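Local coordinates for protein tetracycline Repressor, class A (Pseudomonas sp., PDB 5MRU) that represses the tetracycline resistance gene by binding its operator DNA through a helix-turn-helix, and binds that operator less tightly once tetracycline is bound, at residues Leu4-Ala12 and Ala40-Lys48; Arg76-Arg87 and Phe187-Leu198. One frame throughout, in Å; residues are numbered along the deposited sequence.

How the interactions relate
From the N terminus the chain enters helix 7-24, then helix 27-34. The stretch that follows, residues 40-48, returns to the first turns of helix 7-24. Interaction 1 closes this short loop of 27 residues within the DNA-binding part. The chain then passes through helix 48-63 and reaches helix 75-91. Interaction 2 joins that helix to helix 183-199 near the C terminus, closing a loop of 99 residues in the ligand-binding part. The two contacts neither nest nor cross, because the first is complete before the second begins. Their centres lie about 34 Å apart, on opposite sides of the chain's centre. Both touch the second subunit.

Interaction 1: residues Leu4-Ala12 and Ala40-Lys48; sequences LQPNTVIRA and ALYWHFRNK
Gln5 NE2 donates a hydrogen bond to His44 O at 3.1 Å. The bond is bent, with an N-H...O angle of 134°, and it is weak. The same NE2 lies over one face of the Phe45 ring, 3.4 Å from Phe45 CE1. The amide is tilted 62° to that ring, so it does not stack flat on it. Gln5 CG stands anti to the backbone N (chi1 -160°), and the chain bends at chi2. This turn carries the amide to residues 43-45, where Gln5 OE1 comes to rest 3.7 Å from Trp43 CB.

Val9 fills the next place along. Its CG2 makes a CH-pi contact over the five-membered ring of Trp43, 4.0 Å from the centroid. Its CG1 is above the same face but nearer the rim. Val9 CG1 also reaches the edge of Phe45, 4.1 Å from CE2. Ile10 CD1 meets that ring at its edge too, near CZ. One valine is therefore shared between two aromatic side chains.

Smaller contacts flank these at the start of the helix. Pro6, the N-cap residue, sets its CD 4.4 Å from Trp43 CB. Leu41 CD1 approaches Thr8 OG1 at 3.9 Å.

Trp43 also touches Leu30 and Leu34 of helix 27-34, and Phe45 touches Leu51 of helix 48-63. The two rings thus join the start of helix 7-24 to both neighbouring helices. The contact lies at the edge of the small three-helix DNA-binding domain of TetR-type repressors, where the end of the helix-turn-helix motif folds back on the first helix.

Interaction 2: residues Arg76-Arg87 and Phe187-Leu198; sequences RSFLTGNARSFR and FEQGLAVIVDGL. With TDC (5a,6-anhydrotetracycline), chain B.
Arg87 lays its extended chain across the ring of Phe187. Its CB is 4.2 Å from Phe187 CZ. A first torsion opposite the backbone N sends the chain to helix 183-199. CD then sits over the ring centre in a CH-pi contact, 3.4 Å from the centroid and 7° off the normal. NE follows, 3.7 Å from Phe187 CG. The guanidinium ends near Phe187 CB, its plane only 15° from that of the ring. Arg87 NH2 forms a salt bridge with Glu148.

Arg84 NE forms a salt bridge with Glu188, close to both carboxylate oxygens. Its hydrogen bond to Glu188 OE1 is 3.0 Å and nearly straight at 171°, from above the carboxylate plane. Glu188 OE2 also lies near Arg84 NH2. Between the helices, Ala83 CB packs on Leu191 CD1 at 3.7 Å, and Leu79 CD1 meets Leu198 CD1.

Asn82 binds the drug: ND2 donates to O3 of 5a,6-anhydrotetracycline at 2.9 Å, and OD1 accepts from its N4. O1C of the drug lies over the centre of one Phe86 face. Ile194 packs on Ile194 of the second subunit. The contact joins a drug-binding helix to a dimer-interface helix in the all-helical TetR ligand-binding domain.

Interaction 1: residues Leu4-Ala12 and Ala40-Lys48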
loop_
_atom_site.group_PDB
_atom_site.type_symbol
_atom_site.label_atom_id
_atom_site.label_comp_id
_atom_site.label_asym_id
_atom_site.label_seq_id
_atom_site.Cartn_x
_atom_site.Cartn_y
_atom_site.Cartn_z
ATOM N N LEU A 4 -4.684 10.599 -26.648
ATOM C CA LEU A 4 -4.829 10.970 -25.201
ATOM C C LEU A 4 -6.312 10.961 -24.761
ATOM O O LEU A 4 -6.976 9.935 -24.949
ATOM C CB LEU A 4 -4.145 12.318 -24.935
ATOM N N GLN A 5 -6.804 12.083 -24.196
ATOM C CA GLN A 5 -8.185 12.249 -23.630
ATOM C C GLN A 5 -8.345 13.653 -22.990
ATOM O O GLN A 5 -7.452 14.073 -22.255
ATOM C CB GLN A 5 -8.486 11.208 -22.530
ATOM C CG GLN A 5 -9.973 10.993 -22.252
ATOM C CD GLN A 5 -10.601 10.030 -23.249
ATOM O OE1 GLN A 5 -11.229 10.431 -24.246
ATOM N NE2 GLN A 5 -10.391 8.739 -23.008
ATOM N N PRO A 6 -9.495 14.363 -23.211
ATOM C CA PRO A 6 -9.663 15.797 -22.775
ATOM C C PRO A 6 -9.533 16.143 -21.252
ATOM O O PRO A 6 -9.975 15.362 -20.392
ATOM C CB PRO A 6 -11.078 16.160 -23.273
ATOM C CG PRO A 6 -11.441 15.122 -24.271
ATOM C CD PRO A 6 -10.709 13.873 -23.898
ATOM N N ASN A 7 -8.962 17.323 -20.966
ATOM C CA ASN A 7 -8.693 17.818 -19.607
ATOM C C ASN A 7 -9.970 18.179 -18.869
ATOM O O ASN A 7 -10.169 17.765 -17.739
ATOM C CB ASN A 7 -7.750 19.037 -19.635
ATOM N N THR A 8 -10.840 18.941 -19.511
ATOM C CA THR A 8 -12.153 19.260 -18.951
ATOM C C THR A 8 -12.822 17.957 -18.412
ATOM O O THR A 8 -13.400 17.938 -17.322
ATOM C CB THR A 8 -13.037 20.027 -19.995
ATOM O OG1 THR A 8 -13.185 19.265 -21.198
ATOM C CG2 THR A 8 -12.403 21.369 -20.378
ATOM N N VAL A 9 -12.692 16.861 -19.156
ATOM C CA VAL A 9 -13.244 15.565 -18.743
ATOM C C VAL A 9 -12.499 14.987 -17.535
ATOM O O VAL A 9 -13.111 14.420 -16.624
ATOM C CB VAL A 9 -13.212 14.542 -19.908
ATOM C CG1 VAL A 9 -13.626 13.152 -19.459
ATOM C CG2 VAL A 9 -14.169 14.953 -21.004
ATOM N N ILE A 10 -11.175 15.097 -17.547
ATOM C CA ILE A 10 -10.372 14.574 -16.456
ATOM C C ILE A 10 -10.568 15.390 -15.163
ATOM O O ILE A 10 -10.706 14.841 -14.062
ATOM C CB ILE A 10 -8.894 14.519 -16.843
ATOM C CG1 ILE A 10 -8.674 13.539 -18.019
ATOM C CG2 ILE A 10 -8.064 14.083 -15.648
ATOM C CD1 ILE A 10 -8.734 12.050 -17.658
ATOM N N ARG A 11 -10.598 16.704 -15.304
ATOM C CA ARG A 11 -10.853 17.541 -14.181
ATOM C C ARG A 11 -12.180 17.119 -13.549
ATOM O O ARG A 11 -12.275 16.939 -12.344
ATOM C CB ARG A 11 -10.890 18.989 -14.638
ATOM C CG ARG A 11 -11.173 20.039 -13.567
ATOM C CD ARG A 11 -9.923 20.515 -12.854
ATOM N NE ARG A 11 -9.852 19.904 -11.538
ATOM C CZ ARG A 11 -8.815 19.241 -11.048
ATOM N NH1 ARG A 11 -7.688 19.085 -11.736
ATOM N NH2 ARG A 11 -8.911 18.726 -9.835
ATOM N N ALA A 12 -13.207 16.959 -14.369
ATOM C CA ALA A 12 -14.529 16.606 -13.873
ATOM C C ALA A 12 -14.492 15.245 -13.138
ATOM O O ALA A 12 -15.178 15.035 -12.118
ATOM C CB ALA A 12 -15.509 16.572 -15.029
ATOM N N ALA A 40 -19.249 20.343 -26.462
ATOM C CA ALA A 40 -19.719 19.203 -27.228
ATOM C C ALA A 40 -18.527 18.478 -27.831
ATOM O O ALA A 40 -18.387 18.372 -29.045
ATOM C CB ALA A 40 -20.699 19.640 -28.317
ATOM N N LEU A 41 -17.687 17.955 -26.955
ATOM C CA LEU A 41 -16.431 17.311 -27.339
ATOM C C LEU A 41 -16.416 15.894 -26.755
ATOM O O LEU A 41 -16.756 15.696 -25.583
ATOM C CB LEU A 41 -15.229 18.144 -26.854
ATOM C CG LEU A 41 -15.367 18.873 -25.500
ATOM C CD1 LEU A 41 -15.028 17.957 -24.326
ATOM C CD2 LEU A 41 -14.570 20.197 -25.490
ATOM N N TYR A 42 -16.018 14.929 -27.579
ATOM C CA TYR A 42 -16.335 13.527 -27.344
ATOM C C TYR A 42 -15.314 12.807 -26.479
ATOM O O TYR A 42 -14.121 13.044 -26.559
ATOM C CB TYR A 42 -16.467 12.836 -28.689
ATOM C CG TYR A 42 -16.827 11.390 -28.638
ATOM C CD1 TYR A 42 -18.149 10.977 -28.596
ATOM C CD2 TYR A 42 -15.850 10.426 -28.688
ATOM C CE1 TYR A 42 -18.489 9.630 -28.582
ATOM C CE2 TYR A 42 -16.167 9.077 -28.654
ATOM C CZ TYR A 42 -17.489 8.680 -28.605
ATOM O OH TYR A 42 -17.780 7.335 -28.579
ATOM N N TRP A 43 -15.792 11.910 -25.637
ATOM C CA TRP A 43 -14.880 11.122 -24.844
ATOM C C TRP A 43 -15.432 9.746 -24.562
ATOM O O TRP A 43 -16.633 9.565 -24.448
ATOM C CB TRP A 43 -14.593 11.810 -23.514
ATOM C CG TRP A 43 -15.810 11.967 -22.697
ATOM C CD1 TRP A 43 -16.740 12.969 -22.795
ATOM C CD2 TRP A 43 -16.276 11.081 -21.683
ATOM N NE1 TRP A 43 -17.746 12.762 -21.883
ATOM C CE2 TRP A 43 -17.479 11.619 -21.181
ATOM C CE3 TRP A 43 -15.801 9.881 -21.160
ATOM C CZ2 TRP A 43 -18.214 11.002 -20.190
ATOM C CZ3 TRP A 43 -16.526 9.264 -20.136
ATOM C CH2 TRP A 43 -17.723 9.832 -19.666
ATOM N N HIS A 44 -14.534 8.783 -24.413
ATOM C CA HIS A 44 -14.935 7.448 -24.105
ATOM C C HIS A 44 -13.838 6.717 -23.365
ATOM O O HIS A 44 -12.696 6.788 -23.756
ATOM C CB HIS A 44 -15.308 6.657 -25.368
ATOM C CG HIS A 44 -15.673 5.253 -25.057
ATOM N ND1 HIS A 44 -16.842 4.936 -24.408
ATOM C CD2 HIS A 44 -14.969 4.101 -25.155
ATOM C CE1 HIS A 44 -16.865 3.644 -24.147
ATOM N NE2 HIS A 44 -15.744 3.111 -24.602
ATOM N N PHE A 45 -14.185 5.982 -22.317
ATOM C CA PHE A 45 -13.191 5.125 -21.693
ATOM C C PHE A 45 -13.470 3.642 -21.953
ATOM O O PHE A 45 -14.617 3.192 -21.884
ATOM C CB PHE A 45 -13.097 5.431 -20.205
ATOM C CG PHE A 45 -12.554 6.801 -19.917
ATOM C CD1 PHE A 45 -11.200 7.042 -19.961
ATOM C CD2 PHE A 45 -13.423 7.864 -19.602
ATOM C CE1 PHE A 45 -10.709 8.314 -19.683
ATOM C CE2 PHE A 45 -12.945 9.128 -19.310
ATOM C CZ PHE A 45 -11.585 9.358 -19.362
ATOM N N ARG A 46 -12.419 2.898 -22.273
ATOM C CA ARG A 46 -12.596 1.504 -22.615
ATOM C C ARG A 46 -13.280 0.767 -21.436
ATOM O O ARG A 46 -14.076 -0.117 -21.624
ATOM C CB ARG A 46 -11.247 0.903 -23.044
ATOM C CG ARG A 46 -11.207 -0.610 -23.143
ATOM C CD ARG A 46 -10.191 -1.067 -24.181
ATOM N NE ARG A 46 -9.939 -2.514 -24.149
ATOM C CZ ARG A 46 -9.257 -3.147 -23.184
ATOM N NH1 ARG A 46 -8.744 -2.478 -22.134
ATOM N NH2 ARG A 46 -9.082 -4.467 -23.264
ATOM N N ASN A 47 -13.004 1.181 -20.216
ATOM C CA ASN A 47 -13.673 0.641 -19.046
ATOM C C ASN A 47 -13.214 1.432 -17.849
ATOM O O ASN A 47 -12.355 2.316 -17.959
ATOM C CB ASN A 47 -13.345 -0.842 -18.839
ATOM C CG ASN A 47 -11.860 -1.167 -19.047
ATOM O OD1 ASN A 47 -10.965 -0.406 -18.665
ATOM N ND2 ASN A 47 -11.600 -2.317 -19.641
ATOM N N LYS A 48 -13.767 1.105 -16.690
ATOM C CA LYS A 48 -13.454 1.837 -15.493
ATOM C C LYS A 48 -11.957 1.878 -15.246
ATOM O O LYS A 48 -11.401 2.891 -14.892
ATOM C CB LYS A 48 -14.184 1.231 -14.313
ATOM C CG LYS A 48 -14.200 2.169 -13.121
ATOM C CD LYS A 48 -14.933 1.602 -11.902
ATOM C CE LYS A 48 -14.515 2.366 -10.649
ATOM N NZ LYS A 48 -15.444 2.089 -9.530
#

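Interaction 2: residues Arg76-Arg87 and Phe187-Leu198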
loop_
_atom_site.group_PDB
_atom_site.type_symbol
_atom_site.label_atom_id
_atom_site.label_comp_id
_atom_site.label_asym_id
_atom_site.label_seq_id
_atom_site.Cartn_x
_atom_site.Cartn_y
_atom_site.Cartn_z
ATOM N N ARG A 76 20.513 11.322 -2.437
ATOM C CA ARG A 76 19.659 11.395 -1.248
ATOM C C ARG A 76 18.538 12.390 -1.457
ATOM O O ARG A 76 17.381 12.047 -1.297
ATOM C CB ARG A 76 20.442 11.826 -0.005
ATOM C CG ARG A 76 21.044 10.685 0.799
ATOM C CD ARG A 76 21.951 11.227 1.896
ATOM N NE ARG A 76 22.936 10.237 2.324
ATOM C CZ ARG A 76 22.687 9.211 3.138
ATOM N NH1 ARG A 76 21.461 9.029 3.627
ATOM N NH2 ARG A 76 23.670 8.358 3.462
ATOM N N SER A 77 18.903 13.625 -1.803
ATOM C CA SER A 77 17.938 14.713 -1.924
ATOM C C SER A 77 16.901 14.437 -3.007
ATOM O O SER A 77 15.761 14.847 -2.858
ATOM C CB SER A 77 18.640 16.025 -2.220
ATOM O OG SER A 77 19.072 16.047 -3.562
ATOM N N PHE A 78 17.293 13.739 -4.077
ATOM C CA PHE A 78 16.354 13.340 -5.136
ATOM C C PHE A 78 15.344 12.267 -4.701
ATOM O O PHE A 78 14.138 12.431 -4.886
ATOM C CB PHE A 78 17.095 12.825 -6.372
ATOM C CG PHE A 78 16.207 12.074 -7.313
ATOM C CD1 PHE A 78 15.217 12.735 -8.017
ATOM C CD2 PHE A 78 16.310 10.700 -7.449
ATOM C CE1 PHE A 78 14.343 12.041 -8.850
ATOM C CE2 PHE A 78 15.443 10.001 -8.286
ATOM C CZ PHE A 78 14.455 10.674 -8.988
ATOM N N LEU A 79 15.836 11.150 -4.170
ATOM C CA LEU A 79 14.948 10.085 -3.700
ATOM C C LEU A 79 14.016 10.542 -2.596
ATOM O O LEU A 79 12.849 10.099 -2.542
ATOM C CB LEU A 79 15.728 8.894 -3.164
ATOM C CG LEU A 79 16.547 8.118 -4.181
ATOM C CD1 LEU A 79 17.470 7.131 -3.462
ATOM C CD2 LEU A 79 15.710 7.415 -5.226
ATOM N N THR A 80 14.540 11.388 -1.703
ATOM C CA THR A 80 13.766 11.933 -0.593
ATOM C C THR A 80 12.673 12.812 -1.136
ATOM O O THR A 80 11.480 12.557 -0.912
ATOM C CB THR A 80 14.622 12.783 0.347
ATOM O OG1 THR A 80 15.472 11.934 1.140
ATOM C CG2 THR A 80 13.735 13.591 1.259
ATOM N N GLY A 81 13.094 13.831 -1.867
ATOM C CA GLY A 81 12.176 14.749 -2.489
ATOM C C GLY A 81 11.170 14.032 -3.362
ATOM O O GLY A 81 9.954 14.266 -3.260
ATOM N N ASN A 82 11.699 13.152 -4.215
ATOM C CA ASN A 82 10.912 12.283 -5.104
ATOM C C ASN A 82 9.808 11.536 -4.425
ATOM O O ASN A 82 8.722 11.469 -4.941
ATOM C CB ASN A 82 11.814 11.247 -5.710
ATOM C CG ASN A 82 11.070 10.279 -6.550
ATOM O OD1 ASN A 82 11.001 9.096 -6.223
ATOM N ND2 ASN A 82 10.518 10.767 -7.657
ATOM N N ALA A 83 10.121 10.981 -3.261
ATOM C CA ALA A 83 9.171 10.225 -2.453
ATOM C C ALA A 83 8.162 11.142 -1.811
ATOM O O ALA A 83 6.963 10.853 -1.759
ATOM C CB ALA A 83 9.924 9.477 -1.360
ATOM N N ARG A 84 8.672 12.245 -1.280
ATOM C CA ARG A 84 7.819 13.281 -0.720
ATOM C C ARG A 84 6.848 13.774 -1.738
ATOM O O ARG A 84 5.665 13.994 -1.431
ATOM C CB ARG A 84 8.667 14.444 -0.216
ATOM C CG ARG A 84 9.180 14.161 1.160
ATOM C CD ARG A 84 10.236 15.139 1.497
ATOM N NE ARG A 84 10.558 15.105 2.910
ATOM C CZ ARG A 84 11.707 15.561 3.408
ATOM N NH1 ARG A 84 12.634 16.085 2.604
ATOM N NH2 ARG A 84 11.937 15.490 4.717
ATOM N N SER A 85 7.345 13.962 -2.953
ATOM C CA SER A 85 6.546 14.552 -4.019
ATOM C C SER A 85 5.515 13.583 -4.591
ATOM O O SER A 85 4.398 13.968 -4.902
ATOM C CB SER A 85 7.472 14.990 -5.105
ATOM O OG SER A 85 6.755 15.718 -6.037
ATOM N N PHE A 86 5.919 12.322 -4.760
ATOM C CA PHE A 86 5.018 11.250 -5.147
ATOM C C PHE A 86 3.859 11.221 -4.153
ATOM O O PHE A 86 2.712 11.442 -4.523
ATOM C CB PHE A 86 5.784 9.924 -5.161
ATOM C CG PHE A 86 4.957 8.709 -5.574
ATOM C CD1 PHE A 86 4.091 8.757 -6.637
ATOM C CD2 PHE A 86 5.119 7.502 -4.920
ATOM C CE1 PHE A 86 3.370 7.654 -7.035
ATOM C CE2 PHE A 86 4.394 6.380 -5.302
ATOM C CZ PHE A 86 3.511 6.460 -6.371
ATOM N N ARG A 87 4.201 11.046 -2.881
ATOM C CA ARG A 87 3.241 10.947 -1.784
ATOM C C ARG A 87 2.209 12.021 -1.796
ATOM O O ARG A 87 1.056 11.752 -1.604
ATOM C CB ARG A 87 3.963 11.032 -0.444
ATOM C CG ARG A 87 3.021 11.144 0.720
ATOM C CD ARG A 87 3.674 10.676 2.004
ATOM N NE ARG A 87 2.798 10.775 3.198
ATOM C CZ ARG A 87 2.704 11.837 4.005
ATOM N NH1 ARG A 87 3.392 12.922 3.746
ATOM N NH2 ARG A 87 1.910 11.815 5.070
ATOM N N PHE A 187 5.833 8.605 7.919
ATOM C CA PHE A 187 6.278 8.401 6.574
ATOM C C PHE A 187 7.693 8.831 6.489
ATOM O O PHE A 187 8.558 8.065 6.086
ATOM C CB PHE A 187 5.478 9.239 5.612
ATOM C CG PHE A 187 6.109 9.382 4.272
ATOM C CD1 PHE A 187 5.955 8.403 3.315
ATOM C CD2 PHE A 187 6.827 10.513 3.958
ATOM C CE1 PHE A 187 6.522 8.535 2.066
ATOM C CE2 PHE A 187 7.397 10.661 2.702
ATOM C CZ PHE A 187 7.243 9.665 1.751
ATOM N N GLU A 188 7.900 10.079 6.877
ATOM C CA GLU A 188 9.208 10.734 6.859
ATOM C C GLU A 188 10.308 9.902 7.520
ATOM O O GLU A 188 11.414 9.819 7.005
ATOM C CB GLU A 188 9.094 12.118 7.525
ATOM C CG GLU A 188 9.945 13.179 6.872
ATOM C CD GLU A 188 9.802 13.244 5.361
ATOM O OE1 GLU A 188 8.787 13.767 4.863
ATOM O OE2 GLU A 188 10.749 12.819 4.667
ATOM N N GLN A 189 9.976 9.265 8.638
ATOM C CA GLN A 189 10.883 8.319 9.288
ATOM C C GLN A 189 11.148 7.074 8.447
ATOM O O GLN A 189 12.303 6.726 8.220
ATOM C CB GLN A 189 10.349 7.861 10.647
ATOM C CG GLN A 189 10.699 8.751 11.828
ATOM C CD GLN A 189 10.123 8.226 13.138
ATOM O OE1 GLN A 189 9.539 7.137 13.199
ATOM N NE2 GLN A 189 10.284 9.001 14.196
ATOM N N GLY A 190 10.099 6.378 8.004
ATOM C CA GLY A 190 10.313 5.132 7.277
ATOM C C GLY A 190 11.183 5.380 6.063
ATOM O O GLY A 190 12.032 4.565 5.710
ATOM N N LEU A 191 10.940 6.520 5.423
ATOM C CA LEU A 191 11.696 6.979 4.271
ATOM C C LEU A 191 13.152 7.245 4.646
ATOM O O LEU A 191 14.044 6.993 3.839
ATOM C CB LEU A 191 11.076 8.270 3.738
ATOM C CG LEU A 191 11.833 8.955 2.614
ATOM C CD1 LEU A 191 11.959 8.046 1.390
ATOM C CD2 LEU A 191 11.192 10.274 2.241
ATOM N N ALA A 192 13.386 7.787 5.852
ATOM C CA ALA A 192 14.764 8.015 6.371
ATOM C C ALA A 192 15.518 6.692 6.507
ATOM O O ALA A 192 16.635 6.544 6.008
ATOM C CB ALA A 192 14.743 8.749 7.700
ATOM N N VAL A 193 14.883 5.722 7.156
ATOM C CA VAL A 193 15.425 4.370 7.258
ATOM C C VAL A 193 15.705 3.787 5.871
ATOM O O VAL A 193 16.753 3.196 5.608
ATOM C CB VAL A 193 14.437 3.460 7.979
ATOM C CG1 VAL A 193 14.920 2.019 7.938
ATOM C CG2 VAL A 193 14.225 3.942 9.398
ATOM N N ILE A 194 14.764 3.954 4.972
ATOM C CA ILE A 194 14.963 3.423 3.642
ATOM C C ILE A 194 16.179 4.032 2.972
ATOM O O ILE A 194 16.926 3.339 2.308
ATOM C CB ILE A 194 13.698 3.593 2.776
ATOM C CG1 ILE A 194 12.756 2.400 3.035
ATOM C CG2 ILE A 194 14.045 3.732 1.288
ATOM C CD1 ILE A 194 11.333 2.604 2.545
ATOM N N VAL A 195 16.391 5.320 3.142
ATOM C CA VAL A 195 17.460 5.954 2.408
ATOM C C VAL A 195 18.818 5.497 2.959
ATOM O O VAL A 195 19.825 5.436 2.224
ATOM C CB VAL A 195 17.325 7.490 2.428
ATOM C CG1 VAL A 195 18.270 8.144 3.443
ATOM C CG2 VAL A 195 17.580 8.046 1.039
ATOM N N ASP A 196 18.837 5.182 4.256
ATOM C CA ASP A 196 20.059 4.710 4.902
ATOM C C ASP A 196 20.466 3.351 4.294
ATOM O O ASP A 196 21.574 3.201 3.764
ATOM C CB ASP A 196 19.884 4.606 6.430
ATOM C CG ASP A 196 19.750 5.975 7.122
ATOM O OD1 ASP A 196 19.643 7.013 6.441
ATOM O OD2 ASP A 196 19.740 6.004 8.364
ATOM N N GLY A 197 19.558 2.381 4.331
ATOM C CA GLY A 197 19.852 1.044 3.818
ATOM C C GLY A 197 20.305 1.012 2.369
ATOM O O GLY A 197 21.003 0.094 1.964
ATOM N N LEU A 198 19.890 1.997 1.580
ATOM C CA LEU A 198 20.389 2.131 0.215
ATOM C C LEU A 198 21.811 2.663 0.198
ATOM O O LEU A 198 22.620 2.230 -0.625
ATOM C CB LEU A 198 19.518 3.084 -0.585
ATOM C CG LEU A 198 18.082 2.620 -0.785
ATOM C CD1 LEU A 198 17.240 3.827 -1.163
ATOM C CD2 LEU A 198 17.997 1.519 -1.837
HETATM O O12 TDC B . 4.816 4.194 -9.439
HETATM C C12 TDC B . 6.023 4.371 -9.763
HETATM C C1B TDC B . 6.770 3.310 -10.477
HETATM C C11 TDC B . 6.103 2.149 -10.840
HETATM O O11 TDC B . 4.765 1.968 -10.526
HETATM C C1A TDC B . 6.763 1.137 -11.516
HETATM C C10 TDC B . 6.087 -0.022 -11.869
HETATM O O10 TDC B . 4.751 -0.238 -11.568
HETATM C C9 TDC B . 6.800 -1.081 -12.594
HETATM C C8 TDC B . 8.129 -0.888 -12.909
HETATM C C7 TDC B . 8.763 0.286 -12.536
HETATM C C61 TDC B . 8.109 1.301 -11.843
HETATM C C6 TDC B . 8.780 2.491 -11.473
HETATM C C62 TDC B . 10.225 2.749 -11.782
HETATM C C51 TDC B . 8.108 3.502 -10.794
HETATM C C5 TDC B . 8.843 4.766 -10.385
HETATM C C1C TDC B . 6.732 5.673 -9.514
HETATM C C1 TDC B . 6.770 6.513 -10.795
HETATM O O1 TDC B . 6.171 6.124 -11.794
HETATM O O1C TDC B . 6.175 6.381 -8.433
HETATM C C41 TDC B . 8.175 5.448 -9.183
HETATM C C4 TDC B . 8.943 6.759 -8.817
HETATM N N4 TDC B . 9.142 7.123 -7.363
HETATM C C43 TDC B . 8.000 6.806 -6.461
HETATM C C42 TDC B . 10.337 6.338 -6.897
HETATM C C3 TDC B . 8.478 7.946 -9.674
HETATM O O3 TDC B . 9.090 8.991 -9.506
HETATM C C2 TDC B . 7.472 7.779 -10.697
HETATM C C21 TDC B . 7.132 8.890 -11.601
HETATM O O21 TDC B . 7.772 9.951 -11.556
HETATM N N21 TDC B . 6.211 8.748 -12.579
#